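Local coordinates for GDP-mannose-dependent alpha-(1-6)-phosphatidylinositol monomannoside mannosyltransferase (Corynebacterium glutamicum, PDB 3OKP), which is a glycosyltransferase of the GT-B fold, with two Rossmann-like domains that face each other across a cleft, at residues 218-221 with 222-225; 343-346 with 347-350; 186-189 with 190-194. All coordinates share one frame; numbering follows the deposited sequence.

Contact 1: 218-221 with 222-225; sequences KAMP and QVIA
Met220 reaches forward along its own helix to meet Val223 and Ile224. Bends at chi2 and chi3 (-54° and -75°) curl its chain toward the next turn, leaving Met220 CE 4.0 Å from Ile224 CG1, the two side chains running at about a right angle. Met220 SD passes more loosely, 4.2 Å from Val223 CB. Beneath this apolar contact the carbonyl of Met220 takes the amide of Ile224 almost head-on, N to O 2.7 Å, and Ile224 CG1 lies against the same oxygen at 3.3 Å. One residue on, Ala225 N bonds to Pro221 O. The helix, 213-226, is the crossover of a beta-alpha-beta unit between strands 200-204 and 231-235, and Pro221 kinks it because its nitrogen has no hydrogen for the preceding turn. At the kink Gln222 N and Lys218 O stand 5.6 Å apart, and a water takes the place of the direct helical bond. It accepts from Gln222 N at 3.1 Å, donates to Lys218 O at 3.0 Å, and makes a weak further bond to Ala219 O. Farther out, Ala219 and Val223 pack on Leu334 and Leu338 of helix 331-342, while Ile224 rests on Val251 and Asn254.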
ATOM      1  N   LYS A 218      13.290  10.253  19.010  1.00  9.92           N
ATOM      2  CA  LYS A 218      13.569  11.569  19.588  1.00 10.53           C
ATOM      3  C   LYS A 218      12.459  12.048  20.527  1.00 10.17           C
ATOM      4  O   LYS A 218      12.701  12.860  21.421  1.00 10.57           O
ATOM      5  CB  LYS A 218      13.840  12.600  18.487  1.00 10.77           C
ATOM      6  CG  LYS A 218      15.189  12.410  17.794  1.00 11.91           C
ATOM      7  CD  LYS A 218      15.406  13.413  16.675  1.00 12.20           C
ATOM      8  CE  LYS A 218      16.664  13.088  15.881  1.00 14.41           C
ATOM      9  NZ  LYS A 218      16.989  14.165  14.896  1.00 15.89           N
ATOM     10  N   ALA A 219      11.248  11.535  20.321  1.00  9.53           N
ATOM     11  CA  ALA A 219      10.109  11.855  21.182  1.00  9.25           C
ATOM     12  C   ALA A 219      10.064  10.995  22.452  1.00  9.06           C
ATOM     13  O   ALA A 219       9.383  11.351  23.421  1.00  8.88           O
ATOM     14  CB  ALA A 219       8.801  11.730  20.403  1.00  8.82           C
ATOM     15  N   MET A 220      10.796   9.880  22.454  1.00  8.82           N
ATOM     16  CA  MET A 220      10.739   8.929  23.574  1.00  8.79           C
ATOM     17  C   MET A 220      11.135   9.455  24.974  1.00  9.11           C
ATOM     18  O   MET A 220      10.455   9.130  25.943  1.00  9.01           O
ATOM     19  CB  MET A 220      11.447   7.604  23.252  1.00  8.76           C
ATOM     20  CG  MET A 220      10.644   6.666  22.339  1.00  8.56           C
ATOM     21  SD  MET A 220       8.966   6.260  22.900  1.00  8.58           S
ATOM     22  CE  MET A 220       9.310   5.107  24.227  1.00  8.25           C
ATOM     23  N   PRO A 221      12.230  10.250  25.090  1.00  9.44           N
ATOM     24  CA  PRO A 221      12.609  10.718  26.434  1.00  9.78           C
ATOM     25  C   PRO A 221      11.454  11.323  27.244  1.00  9.79           C
ATOM     26  O   PRO A 221      11.310  11.006  28.427  1.00  9.84           O
ATOM     27  CB  PRO A 221      13.692  11.764  26.151  1.00 10.21           C
ATOM     28  CG  PRO A 221      14.327  11.281  24.886  1.00 10.47           C
ATOM     29  CD  PRO A 221      13.177  10.738  24.067  1.00  9.69           C
ATOM     30  N   GLN A 222      10.634  12.167  26.618  1.00  9.65           N
ATOM     31  CA  GLN A 222       9.473  12.741  27.312  1.00  9.79           C
ATOM     32  C   GLN A 222       8.411  11.691  27.626  1.00  9.00           C
ATOM     33  O   GLN A 222       7.825  11.707  28.711  1.00  9.03           O
ATOM     34  CB  GLN A 222       8.867  13.904  26.525  1.00 10.05           C
ATOM     35  CG  GLN A 222       9.619  15.217  26.695  1.00 11.95           C
ATOM     36  CD  GLN A 222       9.018  16.334  25.869  1.00 14.38           C
ATOM     37  OE1 GLN A 222       9.543  16.688  24.811  1.00 15.77           O
ATOM     38  NE2 GLN A 222       7.905  16.886  26.335  1.00 14.93           N
ATOM     39  N   VAL A 223       8.174  10.780  26.680  1.00  8.21           N
ATOM     40  CA  VAL A 223       7.229   9.676  26.881  1.00  7.81           C
ATOM     41  C   VAL A 223       7.657   8.819  28.076  1.00  7.81           C
ATOM     42  O   VAL A 223       6.853   8.542  28.970  1.00  7.73           O
ATOM     43  CB  VAL A 223       7.069   8.799  25.606  1.00  7.45           C
ATOM     44  CG1 VAL A 223       6.124   7.624  25.861  1.00  7.37           C
ATOM     45  CG2 VAL A 223       6.563   9.637  24.428  1.00  7.15           C
ATOM     46  N   ILE A 224       8.931   8.428  28.088  1.00  7.93           N
ATOM     47  CA  ILE A 224       9.504   7.599  29.153  1.00  8.22           C
ATOM     48  C   ILE A 224       9.422   8.286  30.516  1.00  8.45           C
ATOM     49  O   ILE A 224       9.131   7.638  31.520  1.00  8.46           O
ATOM     50  CB  ILE A 224      10.976   7.200  28.838  1.00  8.38           C
ATOM     51  CG1 ILE A 224      11.029   6.335  27.576  1.00  8.50           C
ATOM     52  CG2 ILE A 224      11.616   6.459  30.019  1.00  8.59           C
ATOM     53  CD1 ILE A 224      12.376   6.326  26.890  1.00  9.48           C
ATOM     54  N   ALA A 225       9.676   9.593  30.550  1.00  8.70           N
ATOM     55  CA  ALA A 225       9.603  10.346  31.803  1.00  9.15           C
ATOM     56  C   ALA A 225       8.206  10.249  32.423  1.00  9.17           C
ATOM     57  O   ALA A 225       8.070  10.041  33.630  1.00  9.20           O
ATOM     58  CB  ALA A 225      10.006  11.802  31.585  1.00  9.44           C
TER
HETATM   59  O   HOH W   1      11.317  13.681  24.005  1.00 15.43           O

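Contact 2: 343-346 with 347-350; sequences DDPI and RRAA
A chi1 of -164° turns the carboxylate of Asp344 away from its own nitrogen and forward over the first turn, where OD1 meets the amide of Arg347. That bond is 3.1 Å from Arg347 N to Asp344 OD1 and nearly straight, at 170°, although the N-H arrives from well above the carboxylate plane. The other oxygen, OD2, rests 3.4 Å from Arg347 CB. Arg347 itself runs out extended from CG to NE, and its guanidinium makes no direct ion pair with Asp344: a water lying in the plane at the guanidinium edge accepts from NH1 at 3.1 Å and donates to Asp344 OD2 at 2.8 Å.

Arg348 behaves differently. A bend at chi3 (-90°) folds its guanidinium back across Pro345, bringing one face over Pro345 CA, with NH2 3.6 Å from that carbon. Its polar end is held from the preceding helix, where NE bonds to Leu341 O and NH2 to Leu342 O; a weak, long pairing links NH1 to Asp274. The main chain then settles into regular i to i+4 bonding with Arg348 N on Asp344 O, 3.1 Å. Asp344 is thus a classic aspartate N-cap, followed by proline in the first helical position, at the start of helix 345-362, which follows helix 331-342 after only a short turn.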
ATOM      1  N   ASP A 343      -2.384   7.699  28.342  1.00 10.42           N
ATOM      2  CA  ASP A 343      -3.039   8.026  29.616  1.00 11.01           C
ATOM      3  C   ASP A 343      -4.574   7.958  29.559  1.00 11.35           C
ATOM      4  O   ASP A 343      -5.239   8.121  30.586  1.00 11.79           O
ATOM      5  CB  ASP A 343      -2.594   9.412  30.112  1.00 11.04           C
ATOM      6  CG  ASP A 343      -1.162   9.428  30.646  1.00 11.13           C
ATOM      7  OD1 ASP A 343      -0.518   8.360  30.720  1.00  9.93           O
ATOM      8  OD2 ASP A 343      -0.679  10.527  31.002  1.00 11.18           O
ATOM      9  N   ASP A 344      -5.127   7.714  28.369  1.00 11.40           N
ATOM     10  CA  ASP A 344      -6.583   7.670  28.166  1.00 11.75           C
ATOM     11  C   ASP A 344      -6.998   6.378  27.448  1.00 12.02           C
ATOM     12  O   ASP A 344      -7.158   6.370  26.224  1.00 11.57           O
ATOM     13  CB  ASP A 344      -7.045   8.906  27.377  1.00 11.49           C
ATOM     14  CG  ASP A 344      -8.560   9.148  27.459  1.00 11.66           C
ATOM     15  OD1 ASP A 344      -9.333   8.239  27.844  1.00 10.30           O
ATOM     16  OD2 ASP A 344      -8.976  10.272  27.113  1.00 10.52           O
ATOM     17  N   PRO A 345      -7.176   5.279  28.213  1.00 12.67           N
ATOM     18  CA  PRO A 345      -7.546   3.987  27.627  1.00 12.89           C
ATOM     19  C   PRO A 345      -8.952   3.963  27.020  1.00 13.44           C
ATOM     20  O   PRO A 345      -9.234   3.124  26.159  1.00 13.56           O
ATOM     21  CB  PRO A 345      -7.453   3.020  28.814  1.00 13.09           C
ATOM     22  CG  PRO A 345      -7.652   3.872  30.015  1.00 13.58           C
ATOM     23  CD  PRO A 345      -7.025   5.196  29.680  1.00 13.19           C
ATOM     24  N   ILE A 346      -9.819   4.874  27.459  1.00 14.00           N
ATOM     25  CA  ILE A 346     -11.179   4.965  26.923  1.00 14.61           C
ATOM     26  C   ILE A 346     -11.166   5.568  25.522  1.00 14.22           C
ATOM     27  O   ILE A 346     -11.802   5.041  24.607  1.00 13.95           O
ATOM     28  CB  ILE A 346     -12.115   5.761  27.859  1.00 15.26           C
ATOM     29  CG1 ILE A 346     -12.349   4.973  29.149  1.00 16.30           C
ATOM     30  CG2 ILE A 346     -13.452   6.084  27.171  1.00 16.12           C
ATOM     31  CD1 ILE A 346     -13.346   5.613  30.070  1.00 18.33           C
ATOM     32  N   ARG A 347     -10.430   6.666  25.365  1.00 13.96           N
ATOM     33  CA  ARG A 347     -10.228   7.292  24.066  1.00 13.75           C
ATOM     34  C   ARG A 347      -9.577   6.310  23.089  1.00 13.12           C
ATOM     35  O   ARG A 347      -9.987   6.221  21.931  1.00 13.09           O
ATOM     36  CB  ARG A 347      -9.380   8.558  24.214  1.00 13.84           C
ATOM     37  CG  ARG A 347      -9.249   9.384  22.948  1.00 14.82           C
ATOM     38  CD  ARG A 347      -8.465  10.653  23.216  1.00 16.65           C
ATOM     39  NE  ARG A 347      -7.966  11.250  21.981  1.00 17.99           N
ATOM     40  CZ  ARG A 347      -7.101  12.259  21.929  1.00 19.05           C
ATOM     41  NH1 ARG A 347      -6.627  12.802  23.045  1.00 19.37           N
ATOM     42  NH2 ARG A 347      -6.708  12.728  20.755  1.00 19.38           N
ATOM     43  N   ARG A 348      -8.575   5.570  23.565  1.00 12.62           N
ATOM     44  CA  ARG A 348      -7.905   4.554  22.748  1.00 12.12           C
ATOM     45  C   ARG A 348      -8.874   3.474  22.272  1.00 11.89           C
ATOM     46  O   ARG A 348      -8.892   3.135  21.088  1.00 11.58           O
ATOM     47  CB  ARG A 348      -6.725   3.927  23.498  1.00 12.05           C
ATOM     48  CG  ARG A 348      -5.444   4.728  23.386  1.00 13.14           C
ATOM     49  CD  ARG A 348      -4.238   3.946  23.885  1.00 15.41           C
ATOM     50  NE  ARG A 348      -4.013   4.158  25.313  1.00 17.58           N
ATOM     51  CZ  ARG A 348      -4.210   3.247  26.261  1.00 18.06           C
ATOM     52  NH1 ARG A 348      -4.637   2.029  25.956  1.00 18.72           N
ATOM     53  NH2 ARG A 348      -3.974   3.561  27.525  1.00 19.21           N
ATOM     54  N   ALA A 349      -9.684   2.952  23.194  1.00 11.82           N
ATOM     55  CA  ALA A 349     -10.701   1.955  22.859  1.00 11.73           C
ATOM     56  C   ALA A 349     -11.676   2.480  21.800  1.00 11.55           C
ATOM     57  O   ALA A 349     -12.012   1.765  20.858  1.00 11.42           O
ATOM     58  CB  ALA A 349     -11.452   1.510  24.109  1.00 12.17           C
ATOM     59  N   ALA A 350     -12.107   3.731  21.956  1.00 11.46           N
ATOM     60  CA  ALA A 350     -13.031   4.371  21.014  1.00 11.52           C
ATOM     61  C   ALA A 350     -12.403   4.594  19.637  1.00 11.16           C
ATOM     62  O   ALA A 350     -13.047   4.358  18.612  1.00 11.02           O
ATOM     63  CB  ALA A 350     -13.554   5.689  21.583  1.00 11.75           C
TER
HETATM   64  O   HOH W   2      -7.212  12.155  26.020  1.00 13.03           O

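Contact 3: 186-189 with 190-194; sequences SATR and KKLGF
Lys190 curls back along the helix toward Ser186, and a water joins the two. The chain is extended as far as CE, and a single bend at chi4 (68°) turns NZ inward, where it gives a hydrogen to the water at 3.1 Å; the water in turn donates to Ser186 O at 2.7 Å. That carbonyl also accepts the helical bond from Lys190 N, so it has two donors. Ser186 OG lies only 2.9 Å from Lys190 NZ, but the angle is too poor for a hydrogen bond, and the hydroxyl pairs with Asp196 OD1 instead.

The helix then ends in a Schellman motif. Phe194 N bonds to Arg189 O at 2.7 Å and Gly193 N to Lys190 O at 3.0 Å, while Gly193, with a phi of 84°, turns the chain out of the helix. Arg189 O receives a second, weak bond from Leu192 N, whose stronger partner is Thr188 O, at 3.1 Å. Beside these bonds Thr188 CG2 and Leu192 CD1 lie 4.1 Å apart, the two side chains pointing the same way.

Arg189 sends its guanidinium away from this turn: NH2 forms a salt bridge with Asp274 OD2, NE bonds to Ala272 O, and NH1 reaches Thr195 O and Thr198 O. Thr188 OG1 pairs with Asp184 O one turn back. The buried arginine therefore has partners for all three of its nitrogens, with the carboxylate probably balancing its charge, and the last-turn carbonyls of Arg189 and Lys190 find donors in the chain that leaves the helix.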
ATOM      1  N   SER A 186      -2.938 -10.740  25.446  1.00 10.24           N
ATOM      2  CA  SER A 186      -2.215 -10.977  26.693  1.00 10.27           C
ATOM      3  C   SER A 186      -1.004 -11.892  26.478  1.00 10.18           C
ATOM      4  O   SER A 186       0.079 -11.615  26.991  1.00 10.13           O
ATOM      5  CB  SER A 186      -3.147 -11.546  27.767  1.00 10.80           C
ATOM      6  OG  SER A 186      -2.531 -11.506  29.043  1.00 11.34           O
ATOM      7  N   ALA A 187      -1.192 -12.959  25.699  1.00 10.25           N
ATOM      8  CA  ALA A 187      -0.118 -13.912  25.397  1.00 10.23           C
ATOM      9  C   ALA A 187       1.003 -13.307  24.552  1.00  9.83           C
ATOM     10  O   ALA A 187       2.179 -13.584  24.797  1.00  9.40           O
ATOM     11  CB  ALA A 187      -0.680 -15.173  24.730  1.00 10.95           C
ATOM     12  N   THR A 188       0.637 -12.484  23.565  1.00  9.50           N
ATOM     13  CA  THR A 188       1.614 -11.804  22.707  1.00  9.40           C
ATOM     14  C   THR A 188       2.547 -10.916  23.537  1.00  9.26           C
ATOM     15  O   THR A 188       3.766 -10.950  23.361  1.00  9.10           O
ATOM     16  CB  THR A 188       0.915 -10.978  21.591  1.00  9.12           C
ATOM     17  OG1 THR A 188       0.145 -11.855  20.761  1.00  9.38           O
ATOM     18  CG2 THR A 188       1.928 -10.237  20.724  1.00  9.12           C
ATOM     19  N   ARG A 189       1.964 -10.142  24.451  1.00  9.41           N
ATOM     20  CA  ARG A 189       2.732  -9.260  25.331  1.00  9.60           C
ATOM     21  C   ARG A 189       3.713 -10.038  26.207  1.00 10.31           C
ATOM     22  O   ARG A 189       4.869  -9.636  26.356  1.00 10.15           O
ATOM     23  CB  ARG A 189       1.792  -8.397  26.175  1.00  9.48           C
ATOM     24  CG  ARG A 189       1.257  -7.195  25.423  1.00  8.71           C
ATOM     25  CD  ARG A 189      -0.065  -6.693  25.981  1.00  8.46           C
ATOM     26  NE  ARG A 189      -0.428  -5.418  25.362  1.00  7.80           N
ATOM     27  CZ  ARG A 189      -0.122  -4.224  25.863  1.00  7.82           C
ATOM     28  NH1 ARG A 189       0.538  -4.122  27.013  1.00  7.84           N
ATOM     29  NH2 ARG A 189      -0.487  -3.125  25.215  1.00  7.80           N
ATOM     30  N   LYS A 190       3.253 -11.161  26.760  1.00 11.01           N
ATOM     31  CA  LYS A 190       4.107 -12.035  27.567  1.00 11.88           C
ATOM     32  C   LYS A 190       5.244 -12.651  26.749  1.00 12.35           C
ATOM     33  O   LYS A 190       6.358 -12.806  27.252  1.00 12.48           O
ATOM     34  CB  LYS A 190       3.281 -13.123  28.256  1.00 12.25           C
ATOM     35  CG  LYS A 190       2.433 -12.613  29.418  1.00 12.60           C
ATOM     36  CD  LYS A 190       1.773 -13.757  30.174  1.00 13.24           C
ATOM     37  CE  LYS A 190       0.845 -13.237  31.265  1.00 13.85           C
ATOM     38  NZ  LYS A 190      -0.350 -12.545  30.703  1.00 13.76           N
ATOM     39  N   LYS A 191       4.956 -12.992  25.492  1.00 12.77           N
ATOM     40  CA  LYS A 191       5.971 -13.476  24.550  1.00 13.71           C
ATOM     41  C   LYS A 191       7.081 -12.439  24.354  1.00 13.53           C
ATOM     42  O   LYS A 191       8.259 -12.791  24.246  1.00 13.82           O
ATOM     43  CB  LYS A 191       5.326 -13.842  23.204  1.00 13.67           C
ATOM     44  CG  LYS A 191       6.287 -14.447  22.180  1.00 14.74           C
ATOM     45  CD  LYS A 191       5.572 -14.791  20.872  1.00 14.99           C
ATOM     46  CE  LYS A 191       6.490 -15.542  19.914  1.00 17.29           C
ATOM     47  NZ  LYS A 191       7.542 -14.663  19.328  1.00 17.95           N
ATOM     48  N   LEU A 192       6.691 -11.164  24.328  1.00 13.28           N
ATOM     49  CA  LEU A 192       7.623 -10.048  24.160  1.00 13.18           C
ATOM     50  C   LEU A 192       8.321  -9.657  25.467  1.00 13.13           C
ATOM     51  O   LEU A 192       9.200  -8.788  25.476  1.00 13.07           O
ATOM     52  CB  LEU A 192       6.893  -8.831  23.573  1.00 12.84           C
ATOM     53  CG  LEU A 192       6.359  -8.926  22.137  1.00 13.23           C
ATOM     54  CD1 LEU A 192       5.176  -7.994  21.934  1.00 13.57           C
ATOM     55  CD2 LEU A 192       7.450  -8.645  21.112  1.00 14.20           C
ATOM     56  N   GLY A 193       7.926 -10.298  26.566  1.00 13.20           N
ATOM     57  CA  GLY A 193       8.485 -10.007  27.883  1.00 12.97           C
ATOM     58  C   GLY A 193       7.809  -8.827  28.554  1.00 12.65           C
ATOM     59  O   GLY A 193       8.397  -8.177  29.424  1.00 12.54           O
ATOM     60  N   PHE A 194       6.573  -8.552  28.142  1.00 12.28           N
ATOM     61  CA  PHE A 194       5.775  -7.457  28.694  1.00 12.07           C
ATOM     62  C   PHE A 194       4.558  -8.021  29.433  1.00 12.27           C
ATOM     63  O   PHE A 194       4.377  -9.237  29.504  1.00 12.44           O
ATOM     64  CB  PHE A 194       5.301  -6.501  27.585  1.00 11.81           C
ATOM     65  CG  PHE A 194       6.403  -5.964  26.699  1.00 11.67           C
ATOM     66  CD1 PHE A 194       7.663  -5.654  27.211  1.00 11.69           C
ATOM     67  CD2 PHE A 194       6.155  -5.727  25.351  1.00 12.24           C
ATOM     68  CE1 PHE A 194       8.664  -5.151  26.386  1.00 11.79           C
ATOM     69  CE2 PHE A 194       7.150  -5.222  24.516  1.00 12.24           C
ATOM     70  CZ  PHE A 194       8.407  -4.933  25.036  1.00 11.83           C
TER
HETATM   71  O   HOH W   3       0.351  -9.957  29.088  1.00 12.17           O

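How the contacts relate
Followed from the N terminus, the chain passes contact 3 first, then contact 1, then contact 2. They stand in series, neither nesting nor crossing, and each joins successive turns of its own helix: the end of 182-191 in contact 3, the later part of 213-226 in contact 1, the start of 345-362 in contact 2. All belong to one half of the GT-B fold, and none touches another. The ties between them are indirect. Asp274 forms a salt bridge with Arg189 of contact 3 and a weak, long pair with Arg348 of contact 2. Helix 331-342, which packs on contact 1, leads into contact 2, where Asp343 forms a salt bridge with Arg227, just beyond helix 213-226.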